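GP37 (Pseudomonas phage phikz, PDB 5FT0) probably inhibits the host RNA degradosome by acting on RNase E, so interfering with RNA turnover in the infected bacterium. Local coordinates at residues A[28-33]-A[45-51]. Sequence-based numbering, arbitrary orientation.
Sequences EDISVH and VTCATMS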
loop_
_atom_site.group_PDB
_atom_site.type_symbol
_atom_site.label_atom_id
_atom_site.label_comp_id
_atom_site.label_asym_id
_atom_site.label_seq_id
_atom_site.Cartn_x
_atom_site.Cartn_y
_atom_site.Cartn_z
ATOM N N GLU A 28 8.140 16.804 16.039
ATOM C CA GLU A 28 7.387 16.606 17.267
ATOM C C GLU A 28 8.239 15.832 18.261
ATOM O O GLU A 28 9.224 15.186 17.890
ATOM C CB GLU A 28 6.076 15.848 17.013
ATOM C CG GLU A 28 5.091 16.568 16.114
ATOM C CD GLU A 28 3.834 15.755 15.875
ATOM O OE1 GLU A 28 3.949 14.527 15.674
ATOM O OE2 GLU A 28 2.733 16.343 15.892
ATOM N N ASP A 29 7.842 15.897 19.531
ATOM C CA ASP A 29 8.485 15.085 20.557
ATOM C C ASP A 29 8.402 13.609 20.188
ATOM O O ASP A 29 7.358 13.119 19.747
ATOM C CB ASP A 29 7.832 15.320 21.921
ATOM C CG ASP A 29 8.016 16.739 22.428
ATOM O OD1 ASP A 29 8.911 17.452 21.927
ATOM O OD2 ASP A 29 7.268 17.138 23.344
ATOM N N ILE A 30 9.520 12.905 20.354
ATOM C CA ILE A 30 9.630 11.481 20.052
ATOM C C ILE A 30 9.656 10.725 21.373
ATOM O O ILE A 30 10.449 11.055 22.263
ATOM C CB ILE A 30 10.908 11.163 19.252
ATOM C CG1 ILE A 30 10.993 11.898 17.913
ATOM C CG2 ILE A 30 10.944 9.684 18.933
ATOM C CD1 ILE A 30 10.210 11.261 16.796
ATOM N N SER A 31 8.814 9.706 21.497
ATOM C CA SER A 31 8.966 8.720 22.560
ATOM C C SER A 31 9.716 7.524 21.984
ATOM O O SER A 31 9.281 6.941 20.986
ATOM C CB SER A 31 7.612 8.294 23.126
ATOM O OG SER A 31 7.777 7.316 24.140
ATOM N N VAL A 32 10.846 7.174 22.595
ATOM C CA VAL A 32 11.755 6.169 22.053
ATOM C C VAL A 32 11.745 4.942 22.953
ATOM O O VAL A 32 11.979 5.044 24.163
ATOM C CB VAL A 32 13.186 6.718 21.909
ATOM C CG1 VAL A 32 14.121 5.631 21.392
ATOM C CG2 VAL A 32 13.207 7.926 20.990
ATOM N N HIS A 33 11.482 3.783 22.356
ATOM C CA HIS A 33 11.661 2.492 23.000
ATOM C C HIS A 33 12.738 1.716 22.256
ATOM O O HIS A 33 12.871 1.829 21.033
ATOM C CB HIS A 33 10.359 1.676 23.013
ATOM C CG HIS A 33 9.251 2.309 23.795
ATOM N ND1 HIS A 33 8.873 1.863 25.042
ATOM C CD2 HIS A 33 8.431 3.347 23.501
ATOM C CE1 HIS A 33 7.871 2.602 25.487
ATOM N NE2 HIS A 33 7.585 3.510 24.571
ATOM N N VAL A 45 14.786 -0.385 17.643
ATOM C CA VAL A 45 14.352 0.917 18.134
ATOM C C VAL A 45 12.963 1.213 17.591
ATOM O O VAL A 45 12.679 0.956 16.416
ATOM C CB VAL A 45 15.346 2.029 17.730
ATOM C CG1 VAL A 45 14.877 3.383 18.240
ATOM C CG2 VAL A 45 16.736 1.713 18.251
ATOM N N THR A 46 12.100 1.754 18.449
ATOM C CA THR A 46 10.766 2.196 18.065
ATOM C C THR A 46 10.594 3.657 18.453
ATOM O O THR A 46 10.880 4.035 19.594
ATOM C CB THR A 46 9.684 1.338 18.729
ATOM O OG1 THR A 46 9.836 -0.026 18.317
ATOM C CG2 THR A 46 8.296 1.829 18.341
ATOM N N CYS A 47 10.128 4.470 17.507
ATOM C CA CYS A 47 9.924 5.900 17.710
ATOM C C CYS A 47 8.467 6.244 17.435
ATOM O O CYS A 47 7.926 5.870 16.388
ATOM C CB CYS A 47 10.842 6.721 16.799
ATOM S SG CYS A 47 12.603 6.391 17.006
ATOM N N ALA A 48 7.837 6.962 18.364
ATOM C CA ALA A 48 6.414 7.262 18.281
ATOM C C ALA A 48 6.174 8.751 18.479
ATOM O O ALA A 48 6.712 9.351 19.416
ATOM C CB ALA A 48 5.620 6.467 19.322
ATOM N N THR A 49 5.365 9.337 17.601
ATOM C CA THR A 49 4.895 10.713 17.714
ATOM C C THR A 49 3.374 10.733 17.767
ATOM O O THR A 49 2.704 9.704 17.651
ATOM C CB THR A 49 5.370 11.580 16.545
ATOM O OG1 THR A 49 4.756 11.128 15.331
ATOM C CG2 THR A 49 6.869 11.533 16.404
HETATM N N MSE A 50 2.832 11.935 17.916
HETATM C CA MSE A 50 1.392 12.121 17.932
HETATM C C MSE A 50 0.815 12.072 16.519
HETATM O O MSE A 50 -0.205 11.425 16.281
HETATM C CB MSE A 50 1.034 13.447 18.602
HETATM C CG MSE A 50 -0.412 13.534 19.051
HETATM SE SE MSE A 50 -0.987 15.372 19.327
HETATM C CE MSE A 50 -0.798 16.016 17.496
ATOM N N SER A 51 1.487 12.737 15.576
ATOM C CA SER A 51 0.922 12.939 14.247
ATOM C C SER A 51 1.231 11.804 13.273
ATOM O O SER A 51 0.339 11.380 12.529
ATOM C CB SER A 51 1.408 14.271 13.668
ATOM O OG SER A 51 0.875 15.368 14.394
HETATM O O HOH W 1 4.571 13.844 19.401
#
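The carboxylate of Glu28 holds Ser51 by two bonds, both on the syn side of its oxygens. Ser51 N donates to OE1 of Glu28 over 3.0 Å, while Ser51 OG gives its proton to OE2 of Glu28 over 2.6 Å, lying 27° out of the carboxylate plane. Glutamate suits this place because its chain, extended beyond CG (chi2 179°), reaches across from the loop at Glu28 to that at Ser51, and two bonds to one residue fix the rotation of the carboxylate. Beside it a water bridges the loop residues just beyond the strands, accepting from N of selenomethionine Met50 and donating to Asp29 O. Further in, the backbones of 30-33 and 45-48 run antiparallel. Ser31 with Ala48 and His33 with Thr46 are hydrogen-bonded pairs, each joined by two N-H...O bonds; Ser31 N to Ala48 O, at 3.0 Å, is nearly straight. Val32 and Cys47 form the non-hydrogen-bonded pair between them. Small or polar Ser31, His33, Thr46 and Ala48 suit the more exposed face; compact, apolar Val32 and Cys47 suit the buried one under helix 67-82. Val32 CG1 meets Val45 CG1 at 3.9 Å, and CG2 of Ile30 rests on CB of Cys47 at 3.7 Å. Ile30 CD1 presses closely on Thr49 CG2 (3.4 Å), the methyl being turned there as OG1 takes chi1 66° and accepts from Ser52 N. This hairpin forms the middle of a four-stranded antiparallel sheet: strand 4-6 flanks 30-37, strand 55-59 flanks 42-48, and helix 67-82 covers Val32, Val45 and Cys47 with Val70 and Val74.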